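Local atomic coordinates of dicer Related Helicase (Caenorhabditis elegans, PDB entry 6M6S), a protein that binds double-stranded RNA through its C-terminal RIG-I-like domain, here at a 5'-triphosphate end, within an RLR-family helicase that probably hydrolyses ATP. Residues E59-L64 against R78-R83; R83-P88 against I131-L136; L45-K50 against S65-F70. One frame throughout, in Å; residues are numbered along the deposited sequence. Where two conformers were deposited one is given.

Contact 1. Residues E59-L64 against R78-R83. With nucleotides of chain C.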
loop_
_atom_site.group_PDB
_atom_site.type_symbol
_atom_site.label_atom_id
_atom_site.label_comp_id
_atom_site.label_asym_id
_atom_site.label_seq_id
_atom_site.Cartn_x
_atom_site.Cartn_y
_atom_site.Cartn_z
ATOM N N GLU B 59 -15.850 10.925 24.992
ATOM C CA GLU B 59 -16.991 11.741 24.670
ATOM C C GLU B 59 -16.874 12.392 23.285
ATOM O O GLU B 59 -17.857 12.542 22.560
ATOM C CB GLU B 59 -17.087 12.825 25.716
ATOM C CG GLU B 59 -18.482 13.207 26.010
ATOM C CD GLU B 59 -18.574 14.081 27.223
ATOM O OE1 GLU B 59 -19.705 14.242 27.725
ATOM O OE2 GLU B 59 -17.523 14.603 27.682
ATOM N N ASP B 60 -15.654 12.759 22.938
ATOM C CA ASP B 60 -15.370 13.649 21.826
ATOM C C ASP B 60 -14.830 12.956 20.591
ATOM O O ASP B 60 -14.558 13.601 19.571
ATOM C CB ASP B 60 -14.362 14.694 22.299
ATOM C CG ASP B 60 -14.956 15.637 23.321
ATOM O OD1 ASP B 60 -15.558 16.646 22.906
ATOM O OD2 ASP B 60 -14.842 15.363 24.534
ATOM N N ASN B 61 -14.633 11.651 20.680
ATOM C CA ASN B 61 -14.119 10.950 19.542
ATOM C C ASN B 61 -14.603 9.523 19.677
ATOM O O ASN B 61 -13.937 8.715 20.304
ATOM C CB ASN B 61 -12.572 11.016 19.532
ATOM C CG ASN B 61 -11.986 10.387 18.315
ATOM O OD1 ASN B 61 -12.407 9.321 17.890
ATOM N ND2 ASN B 61 -11.021 11.058 17.722
ATOM N N GLN B 62 -15.805 9.240 19.181
ATOM C CA GLN B 62 -16.407 7.906 19.349
ATOM C C GLN B 62 -16.381 7.143 18.047
ATOM O O GLN B 62 -17.008 7.581 17.098
ATOM C CB GLN B 62 -17.891 8.058 19.771
ATOM C CG GLN B 62 -18.127 9.084 20.849
ATOM C CD GLN B 62 -19.575 9.128 21.310
ATOM O OE1 GLN B 62 -20.487 8.677 20.596
ATOM N NE2 GLN B 62 -19.786 9.624 22.523
ATOM N N PRO B 63 -15.641 6.012 17.958
ATOM C CA PRO B 63 -15.780 5.164 16.773
ATOM C C PRO B 63 -17.167 4.507 16.799
ATOM O O PRO B 63 -17.497 3.882 17.799
ATOM C CB PRO B 63 -14.696 4.088 16.979
ATOM C CG PRO B 63 -13.744 4.712 18.091
ATOM C CD PRO B 63 -14.756 5.392 18.969
ATOM N N LEU B 64 -17.973 4.662 15.742
ATOM C CA LEU B 64 -19.353 4.134 15.795
ATOM C C LEU B 64 -19.644 3.129 14.645
ATOM O O LEU B 64 -18.900 2.146 14.481
ATOM C CB LEU B 64 -20.350 5.278 15.822
ATOM C CG LEU B 64 -20.257 6.268 16.994
ATOM C CD1 LEU B 64 -21.211 7.477 16.758
ATOM C CD2 LEU B 64 -20.636 5.547 18.326
ATOM N N ARG B 78 -15.196 3.415 8.929
ATOM C CA ARG B 78 -16.060 3.483 10.096
ATOM C C ARG B 78 -16.482 4.907 10.257
ATOM O O ARG B 78 -15.691 5.836 10.002
ATOM C CB ARG B 78 -15.262 3.055 11.313
ATOM C CG ARG B 78 -16.072 2.913 12.536
ATOM C CD ARG B 78 -15.272 2.091 13.561
ATOM N NE ARG B 78 -16.150 1.775 14.634
ATOM C CZ ARG B 78 -15.836 1.028 15.677
ATOM N NH1 ARG B 78 -14.618 0.483 15.784
ATOM N NH2 ARG B 78 -16.755 0.831 16.596
ATOM N N ALA B 79 -17.713 5.136 10.727
ATOM C CA ALA B 79 -18.105 6.509 11.028
ATOM C C ALA B 79 -17.795 6.800 12.493
ATOM O O ALA B 79 -17.767 5.883 13.330
ATOM C CB ALA B 79 -19.629 6.683 10.775
ATOM N N TYR B 80 -17.531 8.080 12.796
ATOM C CA TYR B 80 -17.243 8.505 14.153
ATOM C C TYR B 80 -18.149 9.667 14.493
ATOM O O TYR B 80 -18.685 10.339 13.588
ATOM C CB TYR B 80 -15.811 9.048 14.253
ATOM C CG TYR B 80 -14.663 8.026 14.253
ATOM C CD1 TYR B 80 -14.403 7.254 13.132
ATOM C CD2 TYR B 80 -13.830 7.905 15.355
ATOM C CE1 TYR B 80 -13.349 6.347 13.104
ATOM C CE2 TYR B 80 -12.746 7.008 15.335
ATOM C CZ TYR B 80 -12.533 6.243 14.222
ATOM O OH TYR B 80 -11.447 5.391 14.176
ATOM N N LYS B 81 -18.314 9.924 15.791
ATOM C CA LYS B 81 -18.848 11.208 16.273
ATOM C C LYS B 81 -17.682 11.975 16.870
ATOM O O LYS B 81 -17.071 11.513 17.871
ATOM C CB LYS B 81 -19.925 10.983 17.339
ATOM C CG LYS B 81 -20.764 12.206 17.647
ATOM C CD LYS B 81 -21.668 11.910 18.898
ATOM C CE LYS B 81 -22.854 12.777 18.974
ATOM N NZ LYS B 81 -23.957 12.110 19.766
ATOM N N ILE B 82 -17.317 13.095 16.241
ATOM C CA ILE B 82 -16.142 13.853 16.671
ATOM C C ILE B 82 -16.623 15.246 16.990
ATOM O O ILE B 82 -17.213 15.898 16.110
ATOM C CB ILE B 82 -15.099 13.891 15.567
ATOM C CG1 ILE B 82 -14.573 12.474 15.271
ATOM C CG2 ILE B 82 -13.927 14.856 15.944
ATOM C CD1 ILE B 82 -13.329 12.475 14.556
ATOM N N ARG B 83 -16.437 15.686 18.237
ATOM C CA ARG B 83 -16.903 16.988 18.695
ATOM C C ARG B 83 -18.405 17.141 18.367
ATOM O O ARG B 83 -18.861 18.204 17.918
ATOM C CB ARG B 83 -16.088 18.133 18.081
ATOM C CG ARG B 83 -14.582 18.022 18.233
ATOM C CD ARG B 83 -13.951 19.308 18.815
ATOM N NE ARG B 83 -13.384 20.248 17.834
ATOM C CZ ARG B 83 -12.148 20.173 17.311
ATOM N NH1 ARG B 83 -11.330 19.164 17.626
ATOM N NH2 ARG B 83 -11.724 21.101 16.446
ATOM P P C C 12 -5.323 12.940 24.365
ATOM O OP1 C C 12 -5.721 14.310 24.797
ATOM O OP2 C C 12 -5.435 11.845 25.351
ATOM O "O5'" C C 12 -6.122 12.559 23.041
ATOM C "C5'" C C 12 -6.334 13.516 22.019
ATOM C "C4'" C C 12 -7.069 12.924 20.846
ATOM O "O4'" C C 12 -6.363 11.777 20.347
ATOM C "C3'" C C 12 -8.457 12.385 21.106
ATOM O "O3'" C C 12 -9.427 13.404 21.231
ATOM C "C2'" C C 12 -8.678 11.515 19.889
ATOM O "O2'" C C 12 -9.015 12.328 18.775
ATOM C "C1'" C C 12 -7.275 10.928 19.674
ATOM N N1 C C 12 -7.188 9.562 20.236
ATOM C C2 C C 12 -7.607 8.513 19.430
ATOM O O2 C C 12 -7.970 8.775 18.264
ATOM N N3 C C 12 -7.555 7.250 19.923
ATOM C C4 C C 12 -7.167 7.047 21.180
ATOM N N4 C C 12 -7.154 5.790 21.620
ATOM C C5 C C 12 -6.752 8.106 22.034
ATOM C C6 C C 12 -6.790 9.341 21.522
HETATM O O HOH W 1 -18.223 13.468 19.815
#

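Contact 2. Residues R83-P88 against I131-L136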
loop_
_atom_site.group_PDB
_atom_site.type_symbol
_atom_site.label_atom_id
_atom_site.label_comp_id
_atom_site.label_asym_id
_atom_site.label_seq_id
_atom_site.Cartn_x
_atom_site.Cartn_y
_atom_site.Cartn_z
ATOM N N ARG B 83 -16.437 15.686 18.237
ATOM C CA ARG B 83 -16.903 16.988 18.695
ATOM C C ARG B 83 -18.405 17.141 18.367
ATOM O O ARG B 83 -18.861 18.204 17.918
ATOM C CB ARG B 83 -16.088 18.133 18.081
ATOM C CG ARG B 83 -14.582 18.022 18.233
ATOM C CD ARG B 83 -13.951 19.308 18.815
ATOM N NE ARG B 83 -13.384 20.248 17.834
ATOM C CZ ARG B 83 -12.148 20.173 17.311
ATOM N NH1 ARG B 83 -11.330 19.164 17.626
ATOM N NH2 ARG B 83 -11.724 21.101 16.446
ATOM N N GLY B 84 -19.164 16.062 18.579
ATOM C CA GLY B 84 -20.601 16.112 18.384
ATOM C C GLY B 84 -21.098 16.008 16.949
ATOM O O GLY B 84 -22.285 16.133 16.704
ATOM N N THR B 85 -20.196 15.805 15.996
ATOM C CA THR B 85 -20.541 15.758 14.565
ATOM C C THR B 85 -20.217 14.391 13.994
ATOM O O THR B 85 -19.104 13.869 14.174
ATOM C CB THR B 85 -19.723 16.836 13.756
ATOM O OG1 THR B 85 -20.024 18.159 14.243
ATOM C CG2 THR B 85 -20.010 16.774 12.249
ATOM N N TYR B 86 -21.134 13.799 13.235
ATOM C CA TYR B 86 -20.841 12.546 12.560
ATOM C C TYR B 86 -19.995 12.728 11.307
ATOM O O TYR B 86 -20.306 13.568 10.467
ATOM C CB TYR B 86 -22.140 11.804 12.151
ATOM C CG TYR B 86 -23.005 11.407 13.331
ATOM C CD1 TYR B 86 -22.463 10.684 14.406
ATOM C CD2 TYR B 86 -24.356 11.767 13.396
ATOM C CE1 TYR B 86 -23.233 10.335 15.519
ATOM C CE2 TYR B 86 -25.143 11.420 14.521
ATOM C CZ TYR B 86 -24.564 10.682 15.561
ATOM O OH TYR B 86 -25.310 10.330 16.684
ATOM N N LEU B 87 -18.923 11.951 11.181
ATOM C CA LEU B 87 -17.974 12.025 10.063
ATOM C C LEU B 87 -17.542 10.646 9.658
ATOM O O LEU B 87 -17.255 9.803 10.513
ATOM C CB LEU B 87 -16.712 12.790 10.509
ATOM C CG LEU B 87 -16.869 14.233 10.985
ATOM C CD1 LEU B 87 -15.499 14.774 11.512
ATOM C CD2 LEU B 87 -17.336 15.130 9.822
ATOM N N PRO B 88 -17.396 10.393 8.347
ATOM C CA PRO B 88 -16.854 9.114 7.870
ATOM C C PRO B 88 -15.332 9.118 7.962
ATOM O O PRO B 88 -14.682 10.146 7.748
ATOM C CB PRO B 88 -17.256 9.058 6.399
ATOM C CG PRO B 88 -18.195 10.216 6.180
ATOM C CD PRO B 88 -18.008 11.239 7.281
ATOM N N ILE B 131 -19.929 22.720 7.927
ATOM C CA ILE B 131 -20.650 22.208 6.759
ATOM C C ILE B 131 -21.163 20.773 6.991
ATOM O O ILE B 131 -22.096 20.301 6.300
ATOM C CB ILE B 131 -19.808 22.313 5.451
ATOM C CG1 ILE B 131 -20.696 22.153 4.205
ATOM C CG2 ILE B 131 -18.628 21.341 5.457
ATOM C CD1 ILE B 131 -21.079 23.458 3.537
ATOM N N MET B 132 -20.577 20.051 7.962
ATOM C CA MET B 132 -20.997 18.677 8.183
ATOM C C MET B 132 -22.148 18.548 9.196
ATOM O O MET B 132 -22.746 17.470 9.322
ATOM C CB MET B 132 -19.808 17.810 8.637
ATOM C CG MET B 132 -18.758 17.658 7.541
ATOM S SD MET B 132 -19.332 16.823 6.083
ATOM C CE MET B 132 -19.419 15.163 6.621
ATOM N N LEU B 133 -22.392 19.629 9.917
ATOM C CA LEU B 133 -23.295 19.629 11.072
ATOM C C LEU B 133 -24.633 18.928 10.792
ATOM O O LEU B 133 -25.001 17.937 11.427
ATOM C CB LEU B 133 -23.584 21.054 11.436
ATOM C CG LEU B 133 -23.080 21.609 12.758
ATOM C CD1 LEU B 133 -21.883 20.831 13.273
ATOM C CD2 LEU B 133 -22.787 23.134 12.580
ATOM N N ASN B 134 -25.308 19.399 9.770
ATOM C CA ASN B 134 -26.614 18.834 9.510
ATOM C C ASN B 134 -26.676 18.083 8.198
ATOM O O ASN B 134 -27.738 18.015 7.568
ATOM C CB ASN B 134 -27.656 19.941 9.534
ATOM C CG ASN B 134 -27.672 20.707 10.847
ATOM O OD1 ASN B 134 -27.534 21.925 10.868
ATOM N ND2 ASN B 134 -27.810 19.989 11.951
ATOM N N ALA B 135 -25.548 17.479 7.831
ATOM C CA ALA B 135 -25.392 16.802 6.570
ATOM C C ALA B 135 -26.292 15.585 6.453
ATOM O O ALA B 135 -26.517 15.117 5.320
ATOM C CB ALA B 135 -23.918 16.389 6.371
ATOM N N LEU B 136 -26.767 15.052 7.586
ATOM C CA LEU B 136 -27.615 13.844 7.563
ATOM C C LEU B 136 -29.075 14.166 7.850
ATOM O O LEU B 136 -29.892 13.257 8.026
ATOM C CB LEU B 136 -27.114 12.754 8.526
ATOM C CG LEU B 136 -25.819 12.086 8.012
ATOM C CD1 LEU B 136 -25.410 11.062 9.033
ATOM C CD2 LEU B 136 -26.031 11.351 6.712
HETATM O O HOH W 2 -22.270 14.716 8.951
HETATM O O HOH W 3 -23.679 15.237 12.784
#

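Contact 3. Residues L45-K50 against S65-F70. With ZN (zinc ion), chain F.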
loop_
_atom_site.group_PDB
_atom_site.type_symbol
_atom_site.label_atom_id
_atom_site.label_comp_id
_atom_site.label_asym_id
_atom_site.label_seq_id
_atom_site.Cartn_x
_atom_site.Cartn_y
_atom_site.Cartn_z
ATOM N N LEU B 45 -22.335 6.124 0.815
ATOM C CA LEU B 45 -22.010 5.194 1.891
ATOM C C LEU B 45 -23.270 4.581 2.489
ATOM O O LEU B 45 -24.258 5.292 2.777
ATOM C CB LEU B 45 -21.262 5.883 3.015
ATOM C CG LEU B 45 -19.960 6.570 2.591
ATOM C CD1 LEU B 45 -19.444 7.383 3.716
ATOM C CD2 LEU B 45 -18.900 5.467 2.200
ATOM N N HIS B 46 -23.242 3.275 2.749
ATOM C CA HIS B 46 -24.242 2.696 3.646
ATOM C C HIS B 46 -23.673 2.668 5.075
ATOM O O HIS B 46 -22.463 2.402 5.294
ATOM C CB HIS B 46 -24.622 1.225 3.289
ATOM C CG HIS B 46 -25.260 1.049 1.935
ATOM N ND1 HIS B 46 -26.598 1.305 1.698
ATOM C CD2 HIS B 46 -24.749 0.597 0.757
ATOM C CE1 HIS B 46 -26.875 1.057 0.426
ATOM N NE2 HIS B 46 -25.774 0.614 -0.167
ATOM N N VAL B 47 -24.553 2.887 6.051
ATOM C CA VAL B 47 -24.148 2.955 7.437
ATOM C C VAL B 47 -24.771 1.768 8.128
ATOM O O VAL B 47 -26.008 1.622 8.116
ATOM C CB VAL B 47 -24.621 4.316 8.056
ATOM C CG1 VAL B 47 -24.399 4.336 9.559
ATOM C CG2 VAL B 47 -23.982 5.519 7.339
ATOM N N GLU B 48 -23.939 0.893 8.715
ATOM C CA GLU B 48 -24.403 -0.378 9.259
ATOM C C GLU B 48 -23.977 -0.496 10.745
ATOM O O GLU B 48 -22.787 -0.382 11.040
ATOM C CB GLU B 48 -23.865 -1.546 8.442
ATOM C CG GLU B 48 -24.423 -2.882 8.897
ATOM C CD GLU B 48 -25.836 -3.217 8.308
ATOM O OE1 GLU B 48 -26.405 -2.447 7.482
ATOM O OE2 GLU B 48 -26.365 -4.287 8.668
ATOM N N SER B 49 -24.919 -0.710 11.675
ATOM C CA SER B 49 -24.537 -0.794 13.081
ATOM C C SER B 49 -23.553 -1.946 13.342
ATOM O O SER B 49 -23.655 -2.992 12.723
ATOM C CB SER B 49 -25.792 -1.002 13.938
ATOM O OG SER B 49 -25.423 -1.296 15.281
ATOM N N LYS B 50 -22.601 -1.774 14.260
ATOM C CA LYS B 50 -21.679 -2.893 14.575
ATOM C C LYS B 50 -22.174 -3.879 15.639
ATOM O O LYS B 50 -21.679 -5.027 15.741
ATOM C CB LYS B 50 -20.289 -2.372 14.988
ATOM C CG LYS B 50 -19.425 -1.981 13.824
ATOM C CD LYS B 50 -17.991 -1.699 14.250
ATOM C CE LYS B 50 -17.273 -2.966 14.699
ATOM N NZ LYS B 50 -15.863 -2.666 15.066
ATOM N N SER B 65 -20.661 3.390 13.814
ATOM C CA SER B 65 -21.149 2.399 12.834
ATOM C C SER B 65 -20.154 2.095 11.720
ATOM O O SER B 65 -19.345 2.949 11.359
ATOM C CB SER B 65 -22.431 2.938 12.193
ATOM O OG SER B 65 -23.258 3.504 13.197
ATOM N N ASP B 66 -20.205 0.902 11.158
ATOM C CA ASP B 66 -19.370 0.622 9.980
ATOM C C ASP B 66 -19.920 1.412 8.801
ATOM O O ASP B 66 -21.127 1.715 8.758
ATOM C CB ASP B 66 -19.409 -0.874 9.650
ATOM C CG ASP B 66 -18.423 -1.662 10.484
ATOM O OD1 ASP B 66 -17.288 -1.153 10.671
ATOM O OD2 ASP B 66 -18.787 -2.748 10.969
ATOM N N ILE B 67 -19.069 1.774 7.827
ATOM C CA ILE B 67 -19.522 2.359 6.548
ATOM C C ILE B 67 -19.153 1.442 5.392
ATOM O O ILE B 67 -18.042 0.822 5.396
ATOM C CB ILE B 67 -18.969 3.750 6.289
ATOM C CG1 ILE B 67 -17.433 3.820 6.516
ATOM C CG2 ILE B 67 -19.773 4.784 7.183
ATOM C CD1 ILE B 67 -16.847 5.197 6.056
ATOM N N LYS B 68 -20.092 1.270 4.441
ATOM C CA LYS B 68 -19.853 0.358 3.303
ATOM C C LYS B 68 -20.028 1.122 2.033
ATOM O O LYS B 68 -20.807 2.062 1.978
ATOM C CB LYS B 68 -20.929 -0.778 3.269
ATOM C CG LYS B 68 -21.273 -1.385 4.612
ATOM C CD LYS B 68 -20.102 -2.150 5.173
ATOM C CE LYS B 68 -20.479 -2.831 6.521
ATOM N NZ LYS B 68 -19.388 -3.753 7.128
ATOM N N CYS B 69 -19.302 0.719 0.983
ATOM C CA CYS B 69 -19.451 1.309 -0.337
ATOM C C CYS B 69 -20.916 1.201 -0.736
ATOM O O CYS B 69 -21.495 0.127 -0.642
ATOM C CB CYS B 69 -18.554 0.576 -1.361
ATOM S SG CYS B 69 -18.831 1.141 -3.045
ATOM N N PHE B 70 -21.542 2.308 -1.150
ATOM C CA PHE B 70 -22.955 2.265 -1.580
ATOM C C PHE B 70 -23.183 1.269 -2.713
ATOM O O PHE B 70 -24.227 0.597 -2.757
ATOM C CB PHE B 70 -23.478 3.654 -2.029
ATOM C CG PHE B 70 -24.984 3.691 -2.298
ATOM C CD1 PHE B 70 -25.895 3.828 -1.248
ATOM C CD2 PHE B 70 -25.478 3.599 -3.598
ATOM C CE1 PHE B 70 -27.271 3.859 -1.482
ATOM C CE2 PHE B 70 -26.873 3.635 -3.851
ATOM C CZ PHE B 70 -27.762 3.755 -2.785
HETATM ZN ZN ZN F . -17.359 -0.347 -4.060
#

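Contact 1. Residues E59-L64 against R78-R83
Arg-78 reaches across to the middle of strand 61-69, which runs antiparallel to strand 75-82 in a beta hairpin of the RIG-I-type C-terminal domain, with Gln-62 and Lys-81 as a hydrogen-bonded pair. Its CB points toward strand 61-69, and CG, anti to the backbone N (chi1 -173°), starts an extended chain alongside Leu-64. CG lies 3.5 Å from Leu-64 O, and CD approaches Pro-63 CB. NE donates to Leu-64 O at 2.8 Å, close to the guanidinium plane, and NH2 adds a weak second bond. Pro-63 CB rests over the centre of one guanidinium face, 3.5 Å from CZ, while NH1 bonds the gamma-phosphate oxygen O3G of the RNA. With an alanine here, Leu-64 O would probably lose its side-chain donors and the triphosphate a cationic partner. The rigid Pro-63 also lays CA over the Tyr-80 ring in a CH-pi contact. Asn-61 ND2 bonds O2' of C12 of chain C weakly at 2.6 Å, and Tyr-80 OH a base N3. Toward helix 140-167, Gln-62 bonds Asn-157 through NE2 and Ser-153 through OE1, and Lys-81 NZ also bonds Ser-153; strand 33-36 packs on the side of the sheet that carries Asn-61, Tyr-80 and Ile-82.

Contact 2. Residues R83-P88 against I131-L136
Thr-85 and Leu-133 bring the two backbones nearest, their CA atoms 5.9 Å apart, where strand 85-88 passes the type I turn running from Met-132 to Ala-135. No direct hydrogen bond joins them; two waters do the work. One donates to both Tyr-86 O, at 2.7 Å, and Met-132 O, at 2.8 Å. The other accepts from Tyr-86 N at 3.0 Å and donates to Leu-133 O at 3.3 Å, so both backbone polar atoms of Tyr-86 have a water partner on this side. Strand 85-90 is one of the two outermost strands of the antiparallel sheet in the RIG-I-type C-terminal domain, entered from strand 75-82 through a two-residue type I' turn at Arg-83 and Gly-84; the positive phi angles there suit the glycine. Met-132 carries the apolar part of the contact. Its flexible chain, bent at chi2 and chi3 (-63° and -74°), curls round Leu-87 CD2, which touches CB, CG and CE, with CG at 3.7 Å. Thr-85 CG2 meets Met-132 CB at 3.8 Å, crossing it at about a right angle, while OG1 of the same threonine faces Leu-133 CD1. At the far end Pro-88 CD lies 4.2 Å from Met-132 CE. Phe-129 of helix 126-132 packs on Thr-85 and Leu-87, and Tyr-86 OH bonds Asp-150 of helix 140-167.

Contact 3. Residues L45-K50 against S65-F70
Strands 45-48 and 65-69 run antiparallel, their axes 4.5 Å apart at an angle of 149°, with His-46 facing Lys-68 and Glu-48 facing Asp-66 as hydrogen-bonded pairs. Strand 45-48 is an edge of the antiparallel sheet of the RIG-I-type C-terminal domain, and strand 65-69 leads into the zinc site. His-46 and Phe-70 meet where strand 45-48 begins and strand 61-69 ends: the ring planes are 15° apart but slid, the centroids separated by 4.5 Å, and Phe-70 CD1 lies over the rim of one imidazole face. The same histidine gives its NE2 proton to Phe-70 O at 3.0 Å, on a lone pair in the carbonyl plane, so an aromatic donor suits this place twice over. On the face bearing Val-47 and Ile-67, the branched valine sets CG1 3.6 Å from Ser-65 CB, and Leu-45 CD1 meets Ile-67 CD1. Lys-50 crosses Asp-66 at about a right angle; its NZ goes on to bond O2B, a phosphate oxygen of the RNA. Lys-68 instead forms a salt bridge with Asp-75. With SG anti to the backbone N (chi1 174°), Cys-69 turns its sulfur away from strand 45-48 to join Cys-14, Cys-17 and Cys-72 on the zinc ion, the SG-to-zinc bond being 2.3 Å.

Overall arrangement
All three contacts reach one four-stranded antiparallel sheet, ordered 45-48, 61-69, 75-82, 85-90. Contacts 1 and 3, with centres about 14 Å apart, use opposite ends of strand 61-69, and their segments alternate along the chain; a backbone bond between Ala-79 and Ser-65 links them. Contact 3 opens first and closes before contact 2 opens. Contact 2 follows contact 1, shares Arg-83 with it and has its centre about 10 Å from that of contact 1, joined by the bond from Tyr-80 N to Leu-87 O. Contacts 2 and 3, centres about 15 Å apart, meet where Pro-88 packs on Leu-45 and Ile-67. The sheet thus connects the zinc site to the RNA-binding surface, where Arg-78 and Lys-50 come together at the triphosphate.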